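Local coordinates for 3-methyladenine DNA glycosylase (Helicobacter pylori, PDB 1PU6), which excises 3-methyladenine, an alkylated base, from DNA as the opening step of base excision repair, at residues L2-A10 / Q171-Q179; V38-V48 / P86-L97. One frame throughout, in Å; residues are numbered along the deposited sequence.

Interaction 1. Residues L2-A10 / Q171-Q179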
loop_
_atom_site.group_PDB
_atom_site.type_symbol
_atom_site.label_atom_id
_atom_site.label_comp_id
_atom_site.label_asym_id
_atom_site.label_seq_id
_atom_site.Cartn_x
_atom_site.Cartn_y
_atom_site.Cartn_z
ATOM N N LEU A 2 -10.071 -24.119 -6.790
ATOM C CA LEU A 2 -9.210 -22.920 -6.411
ATOM C C LEU A 2 -9.887 -21.506 -6.483
ATOM O O LEU A 2 -10.182 -20.951 -7.556
ATOM C CB LEU A 2 -7.874 -22.907 -7.182
ATOM C CG LEU A 2 -6.797 -22.035 -6.519
ATOM C CD1 LEU A 2 -6.307 -22.720 -5.234
ATOM C CD2 LEU A 2 -5.619 -21.677 -7.462
ATOM N N ASP A 3 -10.149 -20.938 -5.323
ATOM C CA ASP A 3 -10.572 -19.543 -5.248
ATOM C C ASP A 3 -9.687 -18.869 -4.213
ATOM O O ASP A 3 -8.825 -19.525 -3.603
ATOM C CB ASP A 3 -12.057 -19.388 -4.907
ATOM C CG ASP A 3 -12.461 -20.083 -3.619
ATOM O OD1 ASP A 3 -11.774 -19.891 -2.599
ATOM O OD2 ASP A 3 -13.476 -20.824 -3.532
ATOM N N SER A 4 -9.881 -17.571 -4.011
ATOM C CA SER A 4 -8.963 -16.820 -3.169
ATOM C C SER A 4 -9.185 -17.156 -1.709
ATOM O O SER A 4 -8.292 -16.922 -0.907
ATOM C CB SER A 4 -9.094 -15.320 -3.401
ATOM O OG SER A 4 -10.324 -14.822 -2.892
ATOM N N PHE A 5 -10.369 -17.675 -1.360
ATOM C CA PHE A 5 -10.579 -18.064 0.035
ATOM C C PHE A 5 -9.744 -19.287 0.377
ATOM O O PHE A 5 -9.153 -19.367 1.461
ATOM C CB PHE A 5 -12.078 -18.305 0.348
ATOM C CG PHE A 5 -12.324 -18.728 1.764
ATOM C CD1 PHE A 5 -12.923 -19.953 2.042
ATOM C CD2 PHE A 5 -11.900 -17.928 2.824
ATOM C CE1 PHE A 5 -13.132 -20.357 3.405
ATOM C CE2 PHE A 5 -12.094 -18.323 4.149
ATOM C CZ PHE A 5 -12.707 -19.519 4.435
ATOM N N GLU A 6 -9.628 -20.218 -0.569
ATOM C CA GLU A 6 -8.683 -21.352 -0.389
ATOM C C GLU A 6 -7.213 -20.930 -0.223
ATOM O O GLU A 6 -6.495 -21.489 0.650
ATOM C CB GLU A 6 -8.848 -22.407 -1.470
ATOM C CG GLU A 6 -10.283 -22.929 -1.578
ATOM C CD GLU A 6 -10.706 -23.743 -0.359
ATOM O OE1 GLU A 6 -11.909 -23.690 -0.012
ATOM O OE2 GLU A 6 -9.843 -24.435 0.261
ATOM N N ILE A 7 -6.802 -19.926 -1.004
ATOM C CA ILE A 7 -5.441 -19.401 -0.949
ATOM C C ILE A 7 -5.240 -18.716 0.414
ATOM O O ILE A 7 -4.198 -18.919 1.046
ATOM C CB ILE A 7 -5.182 -18.413 -2.124
ATOM C CG1 ILE A 7 -5.211 -19.183 -3.460
ATOM C CG2 ILE A 7 -3.846 -17.642 -1.943
ATOM C CD1 ILE A 7 -5.193 -18.296 -4.684
ATOM N N LEU A 8 -6.220 -17.898 0.842
ATOM C CA LEU A 8 -6.137 -17.229 2.150
ATOM C C LEU A 8 -5.941 -18.260 3.276
ATOM O O LEU A 8 -5.025 -18.109 4.125
ATOM C CB LEU A 8 -7.365 -16.368 2.432
ATOM C CG LEU A 8 -7.392 -15.713 3.833
ATOM C CD1 LEU A 8 -6.134 -14.832 4.120
ATOM C CD2 LEU A 8 -8.662 -14.837 4.017
ATOM N N LYS A 9 -6.766 -19.312 3.299
ATOM C CA LYS A 9 -6.576 -20.342 4.331
ATOM C C LYS A 9 -5.161 -20.966 4.284
ATOM O O LYS A 9 -4.512 -21.182 5.344
ATOM C CB LYS A 9 -7.661 -21.442 4.175
ATOM C CG LYS A 9 -9.051 -20.984 4.580
ATOM C CD LYS A 9 -10.082 -22.124 4.607
ATOM C CE LYS A 9 -10.408 -22.567 3.191
ATOM N NZ LYS A 9 -11.333 -23.738 3.105
ATOM N N ALA A 10 -4.689 -21.296 3.079
ATOM C CA ALA A 10 -3.358 -21.914 2.936
ATOM C C ALA A 10 -2.243 -21.007 3.436
ATOM O O ALA A 10 -1.333 -21.450 4.188
ATOM C CB ALA A 10 -3.111 -22.303 1.463
ATOM N N GLN A 171 -7.280 -8.284 -9.136
ATOM C CA GLN A 171 -7.867 -7.802 -7.893
ATOM C C GLN A 171 -9.280 -8.411 -7.597
ATOM O O GLN A 171 -9.600 -8.792 -6.457
ATOM C CB GLN A 171 -7.969 -6.298 -7.943
ATOM C CG GLN A 171 -8.631 -5.680 -6.758
ATOM C CD GLN A 171 -8.494 -4.169 -6.850
ATOM O OE1 GLN A 171 -9.066 -3.564 -7.774
ATOM N NE2 GLN A 171 -7.700 -3.569 -5.951
ATOM N N HIS A 172 -10.146 -8.438 -8.610
ATOM C CA HIS A 172 -11.480 -8.945 -8.381
ATOM C C HIS A 172 -11.456 -10.423 -8.039
ATOM O O HIS A 172 -12.215 -10.868 -7.170
ATOM C CB HIS A 172 -12.378 -8.741 -9.635
ATOM C CG HIS A 172 -13.845 -9.012 -9.359
ATOM N ND1 HIS A 172 -14.683 -9.601 -10.283
ATOM C CD2 HIS A 172 -14.620 -8.739 -8.278
ATOM C CE1 HIS A 172 -15.906 -9.708 -9.779
ATOM N NE2 HIS A 172 -15.889 -9.222 -8.552
ATOM N N PHE A 173 -10.560 -11.191 -8.681
ATOM C CA PHE A 173 -10.389 -12.593 -8.302
ATOM C C PHE A 173 -10.053 -12.694 -6.816
ATOM O O PHE A 173 -10.653 -13.511 -6.066
ATOM C CB PHE A 173 -9.207 -13.260 -9.093
ATOM C CG PHE A 173 -8.846 -14.641 -8.553
ATOM C CD1 PHE A 173 -7.863 -14.785 -7.556
ATOM C CD2 PHE A 173 -9.529 -15.795 -8.997
ATOM C CE1 PHE A 173 -7.529 -16.021 -7.058
ATOM C CE2 PHE A 173 -9.190 -17.067 -8.464
ATOM C CZ PHE A 173 -8.207 -17.163 -7.487
ATOM N N PHE A 174 -9.090 -11.880 -6.341
ATOM C CA PHE A 174 -8.695 -11.971 -4.906
ATOM C C PHE A 174 -9.815 -11.501 -3.953
ATOM O O PHE A 174 -10.118 -12.173 -2.949
ATOM C CB PHE A 174 -7.363 -11.262 -4.665
ATOM C CG PHE A 174 -6.163 -12.141 -4.940
ATOM C CD1 PHE A 174 -5.799 -13.151 -4.040
ATOM C CD2 PHE A 174 -5.394 -11.982 -6.120
ATOM C CE1 PHE A 174 -4.700 -14.009 -4.297
ATOM C CE2 PHE A 174 -4.270 -12.808 -6.395
ATOM C CZ PHE A 174 -3.925 -13.833 -5.482
ATOM N N GLU A 175 -10.510 -10.425 -4.318
ATOM C CA GLU A 175 -11.601 -9.910 -3.459
ATOM C C GLU A 175 -12.808 -10.835 -3.412
ATOM O O GLU A 175 -13.389 -11.061 -2.333
ATOM C CB GLU A 175 -12.055 -8.495 -3.897
ATOM C CG GLU A 175 -10.985 -7.455 -3.555
ATOM C CD GLU A 175 -11.312 -6.035 -4.040
ATOM O OE1 GLU A 175 -10.481 -5.088 -3.835
ATOM O OE2 GLU A 175 -12.411 -5.855 -4.613
ATOM N N LYS A 176 -13.250 -11.288 -4.583
ATOM C CA LYS A 176 -14.536 -11.990 -4.625
ATOM C C LYS A 176 -14.565 -13.317 -3.831
ATOM O O LYS A 176 -15.605 -13.673 -3.262
ATOM C CB LYS A 176 -15.008 -12.172 -6.076
ATOM C CG LYS A 176 -14.383 -13.299 -6.860
ATOM C CD LYS A 176 -14.676 -13.091 -8.386
ATOM C CE LYS A 176 -14.948 -14.376 -9.159
ATOM N NZ LYS A 176 -16.149 -15.125 -8.644
ATOM N N GLY A 177 -13.445 -14.041 -3.790
ATOM C CA GLY A 177 -13.402 -15.281 -3.016
ATOM C C GLY A 177 -13.623 -14.997 -1.528
ATOM O O GLY A 177 -14.266 -15.766 -0.836
ATOM N N VAL A 178 -13.089 -13.873 -1.046
ATOM C CA VAL A 178 -13.310 -13.483 0.350
ATOM C C VAL A 178 -14.799 -13.054 0.535
ATOM O O VAL A 178 -15.485 -13.475 1.493
ATOM C CB VAL A 178 -12.331 -12.369 0.776
ATOM C CG1 VAL A 178 -12.633 -11.909 2.220
ATOM C CG2 VAL A 178 -10.872 -12.860 0.670
ATOM N N GLN A 179 -15.298 -12.199 -0.356
ATOM C CA GLN A 179 -16.707 -11.739 -0.259
ATOM C C GLN A 179 -17.702 -12.899 -0.247
ATOM O O GLN A 179 -18.717 -12.899 0.494
ATOM C CB GLN A 179 -17.056 -10.817 -1.434
ATOM C CG GLN A 179 -16.275 -9.496 -1.452
ATOM C CD GLN A 179 -16.372 -8.745 -2.839
ATOM O OE1 GLN A 179 -15.879 -7.637 -2.973
ATOM N NE2 GLN A 179 -17.039 -9.364 -3.838
HETATM O O HOH W 1 -11.664 -16.134 -5.829
#
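A chi1 of 70° at Ser-4 turns OG inward, between its own backbone N and carbonyl carbon, and delivers it to Phe-174 O; on the facing helix, CG of Phe-173 lies anti to the backbone N, which carries the ring against the start of helix 4-12, where CZ lies near Asp-3 C and Ser-4 N. The pair exemplifies knobs-into-holes packing in an all-helical HhH-GPD glycosylase: Ser-4 is the knob, and Phe-173, Phe-174, Gly-177 and Val-178 form the hole. The axes of segments 4-10 and 171-179 cross almost perpendicularly, at -81°, and approach to 8.0 Å. Such closeness is possible because Gly-177 presents bare backbone, its CA only 4.7 Å from the CA of Ser-4. OG settles 3.1 Å from Gly-177 CA and donates a 2.7 Å hydrogen bond to Phe-174 O. The donor sits 33° out of the carbonyl plane; the acceptor that engages this buried hydroxyl is a helix backbone oxygen, not another side chain.

Around this polar centre the packing is apolar. Ile-7 reaches CD1 to the edge of the Phe-173 ring, 4.0 Å from CE1, the two side chains crossing at about a right angle, while Phe-174 takes Ser-4 CB obliquely against its ring. Leu-157 of helix 151-159 touches Ile-7 and both phenylalanines, and helix 195-203 closes the far end over Leu-8 and Val-178.

The start of helix 4-12 is fixed twice. Asp-3 is its N-cap, OD1 accepting from Glu-6 N at 3.0 Å. The second tie crosses the contact: water 1 accepts from Ser-4 N at 2.9 Å, donates to Phe-173 O at 2.8 Å, and lies over one face of the Phe-173 ring, displaced toward its rim.

Interaction 2. Residues V38-V48 / P86-L97; sequences VLTQNTKFEAV and PSGFYNQKAKRL
A type II beta turn, Thr-40 to Thr-43, joins helix 31-39 to helix 45-57 in the HhH-GPD fold, and Lys-93 of helix 90-108 is the side chain that ties it down. Extended beyond CG, the lysine passes Leu-39 CD2 and brings NZ among three backbone carbonyl oxygens. NZ donates to Gln-41 O at 2.9 Å, lying in that carbonyl's plane, and to Leu-39 O at 2.8 Å, approaching from above the plane. A third bond, 2.9 Å to Ser-87 O, draws in the lysine's own segment, while Thr-43 CG2 packs 3.7 Å from NZ.

Apolar contacts flank the lysine: Leu-97 spans two neighbouring side chains, CD2 lying 3.6 Å from Val-38 CG1 and CD1 lying 3.8 Å from Leu-39 CD2. Arg-96, on the same helix, meets Gln-41, its guanidinium and the Gln-41 amide lying with planes 27° apart. NE2 and NH1 are both donors and do not bond; instead water 2 accepts from Arg-96 NH1 and donates to Val-38 O and, weakly, to Gln-41 OE1. The amide's stronger partners are Gly-128 O and Gly-130 N, in a glycine-rich turn consistent with the helix-hairpin-helix hairpin.

With three carbonyl oxygens taking its three N-H groups, the Lys-93 ammonium probably stays protonated; its hydrogen bonds link Leu-39 and the turn residue Gln-41 to Ser-87, and a positive charge would strengthen them.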
loop_
_atom_site.group_PDB
_atom_site.type_symbol
_atom_site.label_atom_id
_atom_site.label_comp_id
_atom_site.label_asym_id
_atom_site.label_seq_id
_atom_site.Cartn_x
_atom_site.Cartn_y
_atom_site.Cartn_z
ATOM N N VAL A 38 3.494 5.548 -2.420
ATOM C CA VAL A 38 3.900 6.231 -3.633
ATOM C C VAL A 38 5.346 5.884 -3.986
ATOM O O VAL A 38 5.640 5.580 -5.163
ATOM C CB VAL A 38 3.725 7.766 -3.458
ATOM C CG1 VAL A 38 4.320 8.515 -4.656
ATOM C CG2 VAL A 38 2.195 8.076 -3.281
ATOM N N LEU A 39 6.264 5.975 -3.003
ATOM C CA LEU A 39 7.698 5.764 -3.254
ATOM C C LEU A 39 8.082 4.367 -3.625
ATOM O O LEU A 39 9.153 4.178 -4.261
ATOM C CB LEU A 39 8.536 6.204 -2.062
ATOM C CG LEU A 39 8.495 7.698 -1.710
ATOM C CD1 LEU A 39 9.288 7.902 -0.385
ATOM C CD2 LEU A 39 9.158 8.441 -2.853
ATOM N N THR A 40 7.228 3.380 -3.278
ATOM C CA THR A 40 7.587 2.026 -3.631
ATOM C C THR A 40 7.354 1.635 -5.105
ATOM O O THR A 40 7.765 0.559 -5.549
ATOM C CB THR A 40 6.913 1.041 -2.619
ATOM O OG1 THR A 40 7.581 -0.236 -2.684
ATOM C CG2 THR A 40 5.473 0.800 -2.975
ATOM N N GLN A 41 6.673 2.480 -5.866
ATOM C CA GLN A 41 6.393 2.172 -7.266
ATOM C C GLN A 41 7.675 1.920 -8.070
ATOM O O GLN A 41 8.619 2.710 -8.001
ATOM C CB GLN A 41 5.512 3.289 -7.872
ATOM C CG GLN A 41 5.016 3.043 -9.329
ATOM C CD GLN A 41 3.992 4.108 -9.757
ATOM O OE1 GLN A 41 2.855 4.173 -9.234
ATOM N NE2 GLN A 41 4.391 4.953 -10.694
ATOM N N ASN A 42 7.731 0.784 -8.800
ATOM C CA ASN A 42 8.913 0.433 -9.612
ATOM C C ASN A 42 10.202 0.243 -8.806
ATOM O O ASN A 42 11.298 0.249 -9.376
ATOM C CB ASN A 42 9.089 1.419 -10.784
ATOM C CG ASN A 42 7.973 1.277 -11.783
ATOM O OD1 ASN A 42 7.599 0.132 -12.143
ATOM N ND2 ASN A 42 7.408 2.402 -12.235
ATOM N N THR A 43 10.070 0.046 -7.495
ATOM C CA THR A 43 11.272 -0.258 -6.667
ATOM C C THR A 43 10.986 -1.229 -5.536
ATOM O O THR A 43 9.912 -1.818 -5.495
ATOM C CB THR A 43 11.990 1.044 -6.161
ATOM O OG1 THR A 43 13.266 0.694 -5.580
ATOM C CG2 THR A 43 11.226 1.658 -5.015
ATOM N N LYS A 44 11.970 -1.457 -4.663
ATOM C CA LYS A 44 11.804 -2.367 -3.551
ATOM C C LYS A 44 11.531 -1.610 -2.266
ATOM O O LYS A 44 12.074 -0.525 -2.053
ATOM C CB LYS A 44 13.058 -3.274 -3.395
ATOM C CG LYS A 44 13.516 -3.886 -4.753
ATOM N N PHE A 45 10.669 -2.176 -1.413
ATOM C CA PHE A 45 10.342 -1.500 -0.164
ATOM C C PHE A 45 11.562 -1.237 0.734
ATOM O O PHE A 45 11.590 -0.242 1.452
ATOM C CB PHE A 45 9.212 -2.186 0.615
ATOM C CG PHE A 45 8.562 -1.258 1.622
ATOM C CD1 PHE A 45 8.772 -1.436 2.990
ATOM C CD2 PHE A 45 7.814 -0.158 1.204
ATOM C CE1 PHE A 45 8.201 -0.587 3.923
ATOM C CE2 PHE A 45 7.263 0.709 2.137
ATOM C CZ PHE A 45 7.455 0.494 3.501
ATOM N N GLU A 46 12.596 -2.060 0.652
ATOM C CA GLU A 46 13.781 -1.811 1.463
ATOM C C GLU A 46 14.472 -0.453 1.122
ATOM O O GLU A 46 15.043 0.240 2.006
ATOM C CB GLU A 46 14.720 -3.007 1.293
ATOM C CG GLU A 46 14.120 -4.360 1.715
ATOM C CD GLU A 46 12.801 -4.743 1.039
ATOM O OE1 GLU A 46 11.774 -4.866 1.763
ATOM O OE2 GLU A 46 12.780 -4.924 -0.203
ATOM N N ALA A 47 14.369 -0.046 -0.151
ATOM C CA ALA A 47 14.910 1.251 -0.568
ATOM C C ALA A 47 14.032 2.365 -0.036
ATOM O O ALA A 47 14.515 3.467 0.297
ATOM C CB ALA A 47 15.013 1.331 -2.077
ATOM N N VAL A 48 12.720 2.104 -0.013
ATOM C CA VAL A 48 11.774 3.108 0.504
ATOM C C VAL A 48 12.109 3.430 1.969
ATOM O O VAL A 48 12.036 4.611 2.393
ATOM C CB VAL A 48 10.324 2.617 0.342
ATOM C CG1 VAL A 48 9.311 3.587 0.986
ATOM C CG2 VAL A 48 10.009 2.494 -1.151
ATOM N N PRO A 86 17.339 7.304 -2.553
ATOM C CA PRO A 86 17.491 5.852 -2.409
ATOM C C PRO A 86 16.434 4.976 -3.087
ATOM O O PRO A 86 16.800 3.874 -3.527
ATOM C CB PRO A 86 17.466 5.626 -0.894
ATOM C CG PRO A 86 17.853 6.880 -0.276
ATOM C CD PRO A 86 17.350 7.987 -1.252
ATOM N N SER A 87 15.210 5.474 -3.225
ATOM C CA SER A 87 14.119 4.715 -3.841
ATOM C C SER A 87 13.954 4.978 -5.343
ATOM O O SER A 87 12.992 4.494 -5.961
ATOM C CB SER A 87 12.761 4.859 -3.051
ATOM O OG SER A 87 12.459 6.212 -2.743
ATOM N N GLY A 88 14.923 5.682 -5.926
ATOM C CA GLY A 88 15.039 5.812 -7.378
ATOM C C GLY A 88 14.027 6.744 -8.010
ATOM O O GLY A 88 13.039 7.175 -7.364
ATOM N N PHE A 89 14.225 7.042 -9.305
ATOM C CA PHE A 89 13.269 7.879 -10.019
ATOM C C PHE A 89 12.901 9.100 -9.223
ATOM O O PHE A 89 11.707 9.449 -9.130
ATOM C CB PHE A 89 12.008 7.079 -10.393
ATOM C CG PHE A 89 12.322 5.741 -10.952
ATOM C CD1 PHE A 89 12.157 4.577 -10.169
ATOM C CD2 PHE A 89 12.918 5.630 -12.216
ATOM C CE1 PHE A 89 12.514 3.338 -10.689
ATOM C CE2 PHE A 89 13.261 4.381 -12.735
ATOM C CZ PHE A 89 13.062 3.238 -11.981
ATOM N N TYR A 90 13.932 9.745 -8.676
ATOM C CA TYR A 90 13.732 10.681 -7.569
ATOM C C TYR A 90 13.191 12.030 -8.042
ATOM O O TYR A 90 12.434 12.653 -7.306
ATOM C CB TYR A 90 14.960 10.797 -6.645
ATOM C CG TYR A 90 16.229 11.148 -7.401
ATOM C CD1 TYR A 90 16.523 12.469 -7.712
ATOM C CD2 TYR A 90 17.124 10.140 -7.770
ATOM C CE1 TYR A 90 17.674 12.811 -8.398
ATOM C CE2 TYR A 90 18.282 10.468 -8.469
ATOM C CZ TYR A 90 18.551 11.812 -8.770
ATOM O OH TYR A 90 19.732 12.181 -9.457
ATOM N N ASN A 91 13.492 12.445 -9.267
ATOM C CA ASN A 91 12.853 13.655 -9.795
ATOM C C ASN A 91 11.342 13.409 -10.040
ATOM O O ASN A 91 10.479 14.244 -9.633
ATOM C CB ASN A 91 13.565 14.157 -11.088
ATOM C CG ASN A 91 14.953 14.667 -10.796
ATOM O OD1 ASN A 91 15.121 15.758 -10.238
ATOM N ND2 ASN A 91 15.987 13.881 -11.172
ATOM N N GLN A 92 11.006 12.283 -10.648
ATOM C CA GLN A 92 9.555 12.022 -10.911
ATOM C C GLN A 92 8.812 11.864 -9.568
ATOM O O GLN A 92 7.664 12.358 -9.407
ATOM C CB GLN A 92 9.368 10.753 -11.687
ATOM C CG GLN A 92 9.777 10.972 -13.162
ATOM C CD GLN A 92 9.872 9.664 -13.900
ATOM O OE1 GLN A 92 8.886 9.269 -14.571
ATOM N NE2 GLN A 92 11.043 8.979 -13.816
ATOM N N LYS A 93 9.399 11.125 -8.624
ATOM C CA LYS A 93 8.699 10.842 -7.351
ATOM C C LYS A 93 8.562 12.065 -6.457
ATOM O O LYS A 93 7.531 12.251 -5.823
ATOM C CB LYS A 93 9.380 9.694 -6.628
ATOM C CG LYS A 93 8.963 8.387 -7.290
ATOM C CD LYS A 93 9.717 7.240 -6.668
ATOM C CE LYS A 93 9.281 5.909 -7.252
ATOM N NZ LYS A 93 10.186 4.761 -6.758
ATOM N N ALA A 94 9.585 12.929 -6.444
ATOM C CA ALA A 94 9.442 14.189 -5.709
ATOM C C ALA A 94 8.280 15.004 -6.267
ATOM O O ALA A 94 7.421 15.477 -5.501
ATOM C CB ALA A 94 10.774 15.017 -5.731
ATOM N N LYS A 95 8.227 15.185 -7.585
ATOM C CA LYS A 95 7.129 15.959 -8.147
ATOM C C LYS A 95 5.729 15.281 -7.870
ATOM O O LYS A 95 4.739 15.945 -7.550
ATOM C CB LYS A 95 7.318 16.140 -9.665
ATOM C CG LYS A 95 6.076 16.852 -10.306
ATOM C CD LYS A 95 6.428 17.395 -11.670
ATOM C CE LYS A 95 5.186 17.930 -12.384
ATOM N NZ LYS A 95 4.576 19.152 -11.711
ATOM N N ARG A 96 5.694 13.973 -8.003
ATOM C CA ARG A 96 4.431 13.245 -7.796
ATOM C C ARG A 96 3.921 13.452 -6.348
ATOM O O ARG A 96 2.714 13.668 -6.140
ATOM C CB ARG A 96 4.697 11.763 -7.972
ATOM C CG ARG A 96 3.475 10.946 -8.032
ATOM C CD ARG A 96 3.858 9.477 -8.405
ATOM N NE ARG A 96 4.732 9.459 -9.614
ATOM C CZ ARG A 96 5.584 8.484 -9.907
ATOM N NH1 ARG A 96 5.720 7.450 -9.100
ATOM N NH2 ARG A 96 6.291 8.524 -11.048
ATOM N N LEU A 97 4.838 13.368 -5.357
ATOM C CA LEU A 97 4.457 13.632 -3.930
ATOM C C LEU A 97 3.989 15.059 -3.660
ATOM O O LEU A 97 3.017 15.301 -2.936
ATOM C CB LEU A 97 5.635 13.312 -2.980
ATOM C CG LEU A 97 5.868 11.827 -2.822
ATOM C CD1 LEU A 97 7.179 11.630 -2.015
ATOM C CD2 LEU A 97 4.669 11.093 -2.193
HETATM O O HOH W 2 3.682 6.241 -7.276
#

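Interactions 1 and 2 lie on opposite sides of the chain's centre, their centres 30 Å apart and their nearest atoms about 13 Å apart, without touching. Along the chain they are nested: helix 4-12 comes first, helix 31-39 follows it, and everything in interaction 2 falls within the long loop that interaction 1 closes by returning to helix 167-179. They share no helix. This order is consistent with the HhH-GPD plan, in which the N-terminal part packs with the C-terminal helices while the intervening chain builds the other domain. Interaction 1 thus bridges 160 residues from the N-terminal helix, whereas interaction 2, bridging 37, joins the connection between helices 31-39 and 45-57 to helix 90-108.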